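Local coordinates for protein putative sulfatase yidJ (Bacteroides fragilis, PDB 2QZU) that probably hydrolyses sulfate esters as a metal-dependent arylsulfatase-like enzyme of the sulfatase family, at residues W199-E204 with T284-N289; D176-P181 with M228-T233. All blocks are in the same frame, centred on the assembly; numbering follows the deposited sequence.

Contact 1 of 2, residues W199-E204 with T284-N289; sequences WGPEYE and TGVDEN
Trp199, at the N-cap position of helix 200-213, drives the benzo edge of its indole against the backbone of helix 267-299. CB points toward that helix, and CG, anti to the backbone N (chi1 -166°), puts the six-membered ring foremost, with NE1 turned to Leu237 O, its hydrogen-bond partner. CE3 passes the Asn289 amide, with ND2 4.0 Å away, and CZ3 lies 3.5 Å from Gly285 C, which sits in the ring plane. CH2 is 3.7 Å from Gly285 CA and 4.4 Å from Val286 CG2; the lack of a side chain at Gly285 lets the edge come this close. Over one indole face lies Pro201 CD, 3.5 Å above the plane. The Asn289 amide lies obliquely beside the ring, its plane 49° from the indole; its CG is 3.4 Å from Pro201 O, and its OD1 3.4 Å from Glu202 CA. ND2 makes a weak hydrogen bond to Gly285 O, and OD1 is hydrogen-bonded to Arg292 NH1. The helical segments run 7° from parallel with axes 9.1 Å apart, and Pro201, Val286 and Asn289 pack on selenomethionine Met228 of strand 222-228: parallel helix packing on the central sheet of the alkaline-phosphatase-like sulfatase fold.

Contact 2 of 2, residues D176-P181 with M228-T233; sequences DYHLKP and MNPPHT
With CG anti to its carbonyl carbon (chi1 -51°), the His178 imidazole is sandwiched between Asp176 O, over one face, and Pro230 CG, over the other. The proline carbon makes a CH-pi contact 3.5 Å from the ring centroid and 6° off its normal. At the edge lie Asn229 OD1 and His232 O; the latter, a buried carbonyl with no hydrogen-bonding partner in the model, is 3.0 Å from His178 CE1. His178 ND1 makes a weak hydrogen bond to Gly234 O. Water 1 lies over one face of the His232 ring, and Asp176 OD2 at its edge, 3.2 Å from CE1. Asn229 ND2 donates to the anti lone pair of Asp176 OD1 over 3.3 Å, with amide and carboxylate planes 83° apart; ND2 also bonds Tyr172 OH, its stronger partner. Asp176 OD1 is held by the amide and by water 1, which also donates to Asn229 OD1; OD2 is held by water 2, 2.8 Å away and bonded to Thr233 OG1. Glu23 of the second subunit packs on Asp176 and weakly hydrogen-bonds His232. The His178 and Asp176 contacts fasten the loop after edge strand 168-172 to that leaving inner strand 222-228 in the central sulfatase sheet, and Pro231, after a cis peptide, packs on helix 267-299.

Both contacts are buried and adjoin, their centres 10 Å apart. In contact 1 two helices packed along the central sheet meet through an indole edge, a proline and an amide, with no hydrogen bond between the segments. Contact 2 joins two loops that follow strands of that sheet; it is richer in polar groups, with a carboxylate, two imidazoles and bridging waters, and reaches the subunit interface, whereas no other chain touches contact 1. They touch at several points, among them His178: its carbonyl oxygen lies 3.0 Å from Gly200 N, a probable hydrogen bond at the start of helix 200-213, and its CB is 3.5 Å from Trp199 NE1. Val286 CG2 also packs 3.4 Å from Pro230 O.

Contact 1 of 2, residues W199-E204 with T284-N289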
ATOM      1  N   TRP A 199      14.376  -5.367  -8.218  1.00  6.26           N
ATOM      2  CA  TRP A 199      13.910  -5.884  -6.933  1.00  7.63           C
ATOM      3  C   TRP A 199      15.094  -5.928  -5.968  1.00  5.31           C
ATOM      4  O   TRP A 199      16.177  -6.378  -6.328  1.00  6.84           O
ATOM      5  CB  TRP A 199      13.298  -7.282  -7.118  1.00  4.11           C
ATOM      6  CG  TRP A 199      12.493  -7.770  -5.933  1.00  4.11           C
ATOM      7  CD1 TRP A 199      11.547  -7.069  -5.233  1.00  3.32           C
ATOM      8  CD2 TRP A 199      12.531  -9.078  -5.352  1.00  2.56           C
ATOM      9  NE1 TRP A 199      10.994  -7.863  -4.252  1.00  7.00           N
ATOM     10  CE2 TRP A 199      11.581  -9.102  -4.303  1.00  5.78           C
ATOM     11  CE3 TRP A 199      13.276 -10.237  -5.617  1.00  4.32           C
ATOM     12  CZ2 TRP A 199      11.355 -10.240  -3.517  1.00  4.11           C
ATOM     13  CZ3 TRP A 199      13.051 -11.372  -4.835  1.00  4.07           C
ATOM     14  CH2 TRP A 199      12.098 -11.363  -3.798  1.00  3.85           C
ATOM     15  N   GLY A 200      14.876  -5.449  -4.746  1.00  5.14           N
ATOM     16  CA  GLY A 200      15.934  -5.411  -3.749  1.00  5.93           C
ATOM     17  C   GLY A 200      16.870  -6.605  -3.693  1.00  7.44           C
ATOM     18  O   GLY A 200      18.075  -6.448  -3.904  1.00  9.56           O
ATOM     19  N   PRO A 201      16.354  -7.811  -3.403  1.00  6.81           N
ATOM     20  CA  PRO A 201      17.165  -9.030  -3.318  1.00  7.99           C
ATOM     21  C   PRO A 201      17.991  -9.298  -4.568  1.00 10.97           C
ATOM     22  O   PRO A 201      19.082  -9.855  -4.483  1.00  8.28           O
ATOM     23  CB  PRO A 201      16.126 -10.119  -3.068  1.00  5.56           C
ATOM     24  CG  PRO A 201      15.086  -9.391  -2.265  1.00  7.05           C
ATOM     25  CD  PRO A 201      14.953  -8.096  -3.040  1.00  6.88           C
ATOM     26  N   GLU A 202      17.449  -8.914  -5.721  1.00 10.01           N
ATOM     27  CA  GLU A 202      18.132  -9.099  -6.998  1.00  9.76           C
ATOM     28  C   GLU A 202      19.367  -8.220  -7.085  1.00  8.72           C
ATOM     29  O   GLU A 202      20.448  -8.687  -7.448  1.00  7.89           O
ATOM     30  CB  GLU A 202      17.199  -8.748  -8.159  1.00 10.92           C
ATOM     31  CG  GLU A 202      16.424  -9.908  -8.727  1.00 23.88           C
ATOM     32  CD  GLU A 202      15.609  -9.505  -9.942  1.00 35.33           C
ATOM     33  OE1 GLU A 202      16.182  -8.865 -10.852  1.00 32.17           O
ATOM     34  OE2 GLU A 202      14.404  -9.830  -9.989  1.00 28.61           O
ATOM     35  N   TYR A 203      19.194  -6.943  -6.756  1.00  5.09           N
ATOM     36  CA  TYR A 203      20.289  -5.981  -6.794  1.00  7.03           C
ATOM     37  C   TYR A 203      21.334  -6.340  -5.745  1.00  7.24           C
ATOM     38  O   TYR A 203      22.535  -6.365  -6.022  1.00  7.78           O
ATOM     39  CB  TYR A 203      19.761  -4.571  -6.524  1.00  4.99           C
ATOM     40  CG  TYR A 203      20.846  -3.512  -6.460  1.00  8.07           C
ATOM     41  CD1 TYR A 203      21.533  -3.111  -7.608  1.00  9.54           C
ATOM     42  CD2 TYR A 203      21.184  -2.915  -5.248  1.00  7.37           C
ATOM     43  CE1 TYR A 203      22.531  -2.138  -7.543  1.00 10.39           C
ATOM     44  CE2 TYR A 203      22.173  -1.949  -5.172  1.00  6.35           C
ATOM     45  CZ  TYR A 203      22.842  -1.562  -6.316  1.00  8.70           C
ATOM     46  OH  TYR A 203      23.826  -0.611  -6.219  1.00 14.12           O
ATOM     47  N   GLU A 204      20.865  -6.622  -4.537  1.00  5.18           N
ATOM     48  CA  GLU A 204      21.759  -6.977  -3.450  1.00  3.87           C
ATOM     49  C   GLU A 204      22.592  -8.209  -3.778  1.00  6.82           C
ATOM     50  O   GLU A 204      23.792  -8.234  -3.516  1.00  5.79           O
ATOM     51  CB  GLU A 204      20.947  -7.170  -2.169  1.00  6.80           C
ATOM     52  CG  GLU A 204      20.462  -5.839  -1.611  1.00  4.48           C
ATOM     53  CD  GLU A 204      19.178  -5.945  -0.813  1.00 13.28           C
ATOM     54  OE1 GLU A 204      18.733  -7.079  -0.534  1.00 16.46           O
ATOM     55  OE2 GLU A 204      18.617  -4.882  -0.461  1.00 15.74           O
ATOM     56  N   THR A 284      10.409 -17.401  -2.026  1.00  6.06           N
ATOM     57  CA  THR A 284      10.973 -18.113  -3.161  1.00  3.85           C
ATOM     58  C   THR A 284      11.909 -17.196  -3.947  1.00  2.96           C
ATOM     59  O   THR A 284      12.952 -17.633  -4.432  1.00  5.26           O
ATOM     60  CB  THR A 284       9.854 -18.666  -4.062  1.00  4.16           C
ATOM     61  OG1 THR A 284       9.137 -19.673  -3.339  1.00  7.97           O
ATOM     62  CG2 THR A 284      10.436 -19.288  -5.328  1.00  4.79           C
ATOM     63  N   GLY A 285      11.548 -15.918  -4.046  1.00  7.09           N
ATOM     64  CA  GLY A 285      12.389 -14.964  -4.747  1.00  5.58           C
ATOM     65  C   GLY A 285      13.686 -14.755  -3.981  1.00  6.37           C
ATOM     66  O   GLY A 285      14.768 -14.692  -4.563  1.00  6.45           O
ATOM     67  N   VAL A 286      13.576 -14.639  -2.663  1.00  5.99           N
ATOM     68  CA  VAL A 286      14.759 -14.462  -1.829  1.00  3.33           C
ATOM     69  C   VAL A 286      15.646 -15.695  -2.011  1.00  6.51           C
ATOM     70  O   VAL A 286      16.859 -15.581  -2.182  1.00  5.89           O
ATOM     71  CB  VAL A 286      14.369 -14.297  -0.337  1.00 10.16           C
ATOM     72  CG1 VAL A 286      15.568 -14.567   0.563  1.00  5.32           C
ATOM     73  CG2 VAL A 286      13.864 -12.875  -0.095  1.00  9.09           C
ATOM     74  N   ASP A 287      15.019 -16.867  -1.996  1.00  7.81           N
ATOM     75  CA  ASP A 287      15.722 -18.137  -2.154  1.00 10.46           C
ATOM     76  C   ASP A 287      16.565 -18.168  -3.428  1.00  7.87           C
ATOM     77  O   ASP A 287      17.731 -18.564  -3.405  1.00  6.35           O
ATOM     78  CB  ASP A 287      14.709 -19.286  -2.185  1.00  9.34           C
ATOM     79  CG  ASP A 287      15.369 -20.650  -2.290  1.00 10.33           C
ATOM     80  OD1 ASP A 287      15.884 -21.146  -1.265  1.00 10.45           O
ATOM     81  OD2 ASP A 287      15.374 -21.221  -3.401  1.00 11.81           O
ATOM     82  N   GLU A 288      15.976 -17.741  -4.540  1.00  8.57           N
ATOM     83  CA  GLU A 288      16.688 -17.743  -5.811  1.00 10.91           C
ATOM     84  C   GLU A 288      17.921 -16.848  -5.769  1.00 11.42           C
ATOM     85  O   GLU A 288      18.970 -17.194  -6.316  1.00  8.20           O
ATOM     86  CB  GLU A 288      15.755 -17.304  -6.944  1.00 12.04           C
ATOM     87  CG  GLU A 288      16.438 -17.235  -8.303  1.00 20.59           C
ATOM     88  CD  GLU A 288      15.450 -17.182  -9.452  1.00 28.17           C
ATOM     89  OE1 GLU A 288      14.769 -18.197  -9.698  1.00 31.53           O
ATOM     90  OE2 GLU A 288      15.354 -16.124 -10.107  1.00 31.02           O
ATOM     91  N   ASN A 289      17.807 -15.701  -5.113  1.00  7.04           N
ATOM     92  CA  ASN A 289      18.943 -14.800  -5.032  1.00  7.62           C
ATOM     93  C   ASN A 289      20.008 -15.306  -4.063  1.00  9.23           C
ATOM     94  O   ASN A 289      21.192 -15.023  -4.237  1.00  9.88           O
ATOM     95  CB  ASN A 289      18.456 -13.390  -4.698  1.00  8.62           C
ATOM     96  CG  ASN A 289      17.826 -12.720  -5.902  1.00  9.62           C
ATOM     97  OD1 ASN A 289      18.512 -12.436  -6.886  1.00  6.93           O
ATOM     98  ND2 ASN A 289      16.515 -12.497  -5.851  1.00  9.94           N
TER

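Contact 2 of 2, residues D176-P181 with M228-T233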
ATOM      1  N   ASP A 176      10.784   0.039   2.613  1.00  4.85           N
ATOM      2  CA  ASP A 176      10.073  -1.163   2.198  1.00  6.57           C
ATOM      3  C   ASP A 176       9.420  -1.271   0.829  1.00  4.69           C
ATOM      4  O   ASP A 176       8.649  -2.203   0.597  1.00  5.46           O
ATOM      5  CB  ASP A 176       9.040  -1.513   3.275  1.00  7.42           C
ATOM      6  CG  ASP A 176       9.630  -1.478   4.678  1.00 13.91           C
ATOM      7  OD1 ASP A 176      10.812  -1.844   4.828  1.00 12.26           O
ATOM      8  OD2 ASP A 176       8.921  -1.092   5.632  1.00  9.76           O
ATOM      9  N   TYR A 177       9.713  -0.338  -0.074  1.00  6.77           N
ATOM     10  CA  TYR A 177       9.159  -0.424  -1.422  1.00  8.37           C
ATOM     11  C   TYR A 177      10.218  -1.213  -2.203  1.00  6.32           C
ATOM     12  O   TYR A 177      11.083  -0.639  -2.862  1.00  7.36           O
ATOM     13  CB  TYR A 177       8.972   0.973  -2.021  1.00  4.80           C
ATOM     14  CG  TYR A 177       8.292   0.942  -3.368  1.00  4.54           C
ATOM     15  CD1 TYR A 177       6.928   0.663  -3.475  1.00  8.17           C
ATOM     16  CD2 TYR A 177       9.025   1.127  -4.538  1.00  9.68           C
ATOM     17  CE1 TYR A 177       6.311   0.562  -4.720  1.00  9.76           C
ATOM     18  CE2 TYR A 177       8.421   1.030  -5.787  1.00 11.32           C
ATOM     19  CZ  TYR A 177       7.066   0.744  -5.871  1.00 13.52           C
ATOM     20  OH  TYR A 177       6.477   0.623  -7.109  1.00 15.53           O
ATOM     21  N   HIS A 178      10.133  -2.539  -2.104  1.00  5.42           N
ATOM     22  CA  HIS A 178      11.093  -3.459  -2.721  1.00  3.43           C
ATOM     23  C   HIS A 178      11.359  -3.333  -4.217  1.00  4.29           C
ATOM     24  O   HIS A 178      12.446  -3.691  -4.683  1.00  6.02           O
ATOM     25  CB  HIS A 178      10.674  -4.900  -2.433  1.00  5.21           C
ATOM     26  CG  HIS A 178      10.400  -5.171  -0.989  1.00  5.90           C
ATOM     27  ND1 HIS A 178       9.327  -5.927  -0.565  1.00  9.84           N
ATOM     28  CD2 HIS A 178      11.066  -4.803   0.132  1.00  2.07           C
ATOM     29  CE1 HIS A 178       9.343  -6.011   0.752  1.00  6.26           C
ATOM     30  NE2 HIS A 178      10.388  -5.339   1.201  1.00 13.28           N
ATOM     31  N   LEU A 179      10.375  -2.841  -4.964  1.00  6.55           N
ATOM     32  CA  LEU A 179      10.506  -2.703  -6.414  1.00  7.99           C
ATOM     33  C   LEU A 179      11.397  -1.545  -6.862  1.00  5.40           C
ATOM     34  O   LEU A 179      11.814  -1.491  -8.019  1.00  7.52           O
ATOM     35  CB  LEU A 179       9.121  -2.567  -7.051  1.00  5.67           C
ATOM     36  CG  LEU A 179       8.146  -3.716  -6.769  1.00 16.11           C
ATOM     37  CD1 LEU A 179       6.783  -3.400  -7.365  1.00 11.20           C
ATOM     38  CD2 LEU A 179       8.699  -5.008  -7.339  1.00 12.36           C
ATOM     39  N   LYS A 180      11.674  -0.613  -5.956  1.00  4.50           N
ATOM     40  CA  LYS A 180      12.549   0.516  -6.258  1.00  3.90           C
ATOM     41  C   LYS A 180      13.265   0.914  -4.973  1.00  5.26           C
ATOM     42  O   LYS A 180      13.027   1.986  -4.421  1.00  6.87           O
ATOM     43  CB  LYS A 180      11.752   1.705  -6.801  1.00  6.71           C
ATOM     44  CG  LYS A 180      12.646   2.831  -7.321  1.00  8.66           C
ATOM     45  CD  LYS A 180      11.849   4.083  -7.675  1.00 20.24           C
ATOM     46  CE  LYS A 180      12.767   5.183  -8.198  1.00 28.80           C
ATOM     47  NZ  LYS A 180      12.047   6.464  -8.452  1.00 32.10           N
ATOM     48  N   PRO A 181      14.162   0.045  -4.480  1.00  5.10           N
ATOM     49  CA  PRO A 181      14.920   0.292  -3.250  1.00  4.57           C
ATOM     50  C   PRO A 181      15.945   1.404  -3.411  1.00  5.53           C
ATOM     51  O   PRO A 181      16.286   1.786  -4.528  1.00  5.89           O
ATOM     52  CB  PRO A 181      15.577  -1.056  -2.984  1.00  4.13           C
ATOM     53  CG  PRO A 181      15.884  -1.535  -4.371  1.00 10.02           C
ATOM     54  CD  PRO A 181      14.593  -1.213  -5.116  1.00  6.14           C
HETATM   55  N   MSE A 228      18.742  -8.748   3.291  1.00  4.81           N
HETATM   56  CA  MSE A 228      17.608  -8.531   2.391  1.00  6.39           C
HETATM   57  C   MSE A 228      16.342  -8.151   3.145  1.00  4.03           C
HETATM   58  O   MSE A 228      16.128  -8.587   4.276  1.00  7.16           O
HETATM   59  CB  MSE A 228      17.364  -9.790   1.562  1.00  7.37           C
HETATM   60  CG  MSE A 228      18.550 -10.177   0.690  1.00  4.56           C
HETATM   61 SE   MSE A 228      18.262 -11.885  -0.183  1.00 22.06          SE
HETATM   62  CE  MSE A 228      19.849 -11.919  -1.302  1.00 14.66           C
ATOM     63  N   ASN A 229      15.500  -7.347   2.504  1.00  5.09           N
ATOM     64  CA  ASN A 229      14.264  -6.881   3.124  1.00  6.60           C
ATOM     65  C   ASN A 229      13.117  -7.890   3.002  1.00  5.11           C
ATOM     66  O   ASN A 229      12.532  -8.286   4.011  1.00  5.67           O
ATOM     67  CB  ASN A 229      13.868  -5.519   2.545  1.00  8.87           C
ATOM     68  CG  ASN A 229      13.085  -4.677   3.536  1.00  9.42           C
ATOM     69  OD1 ASN A 229      12.187  -5.174   4.210  1.00 11.74           O
ATOM     70  ND2 ASN A 229      13.424  -3.395   3.630  1.00 15.04           N
ATOM     71  N   PRO A 230      12.764  -8.312   1.772  1.00  5.46           N
ATOM     72  CA  PRO A 230      11.670  -9.289   1.688  1.00  5.08           C
ATOM     73  C   PRO A 230      12.127 -10.517   2.484  1.00  4.58           C
ATOM     74  O   PRO A 230      13.324 -10.770   2.584  1.00  7.41           O
ATOM     75  CB  PRO A 230      11.586  -9.591   0.193  1.00  3.76           C
ATOM     76  CG  PRO A 230      12.098  -8.324  -0.454  1.00  5.34           C
ATOM     77  CD  PRO A 230      13.263  -7.947   0.432  1.00  4.50           C
ATOM     78  N   PRO A 231      11.190 -11.319   3.022  1.00  6.84           N
ATOM     79  CA  PRO A 231       9.730 -11.232   2.956  1.00  8.40           C
ATOM     80  C   PRO A 231       9.035 -10.237   3.887  1.00  8.22           C
ATOM     81  O   PRO A 231       7.875 -10.434   4.243  1.00  8.20           O
ATOM     82  CB  PRO A 231       9.299 -12.668   3.224  1.00  6.23           C
ATOM     83  CG  PRO A 231      10.298 -13.109   4.239  1.00  5.14           C
ATOM     84  CD  PRO A 231      11.604 -12.562   3.704  1.00  3.02           C
ATOM     85  N   HIS A 232       9.735  -9.181   4.287  1.00  8.55           N
ATOM     86  CA  HIS A 232       9.134  -8.153   5.135  1.00  8.99           C
ATOM     87  C   HIS A 232       8.076  -7.457   4.279  1.00  8.62           C
ATOM     88  O   HIS A 232       8.149  -7.496   3.050  1.00 10.20           O
ATOM     89  CB  HIS A 232      10.206  -7.166   5.603  1.00  7.99           C
ATOM     90  CG  HIS A 232       9.679  -6.039   6.438  1.00 10.13           C
ATOM     91  ND1 HIS A 232       9.223  -4.858   5.892  1.00  8.45           N
ATOM     92  CD2 HIS A 232       9.567  -5.901   7.780  1.00 11.46           C
ATOM     93  CE1 HIS A 232       8.858  -4.040   6.864  1.00 19.38           C
ATOM     94  NE2 HIS A 232       9.056  -4.648   8.019  1.00 14.09           N
ATOM     95  N   THR A 233       7.107  -6.810   4.921  1.00  6.09           N
ATOM     96  CA  THR A 233       6.017  -6.173   4.197  1.00  7.96           C
ATOM     97  C   THR A 233       6.314  -5.404   2.958  1.00 14.37           C
ATOM     98  O   THR A 233       7.381  -4.805   2.776  1.00 12.66           O
ATOM     99  CB  THR A 233       5.139  -5.288   5.072  1.00 11.21           C
ATOM    100  OG1 THR A 233       5.962  -4.492   5.925  1.00  8.95           O
ATOM    101  CG2 THR A 233       4.165  -6.149   5.872  1.00 10.15           C
TER
HETATM  102  O   HOH W   1      11.981  -3.560   6.549  1.00 15.28           O
HETATM  103  O   HOH W   2       6.287  -1.921   5.539  1.00 21.34           O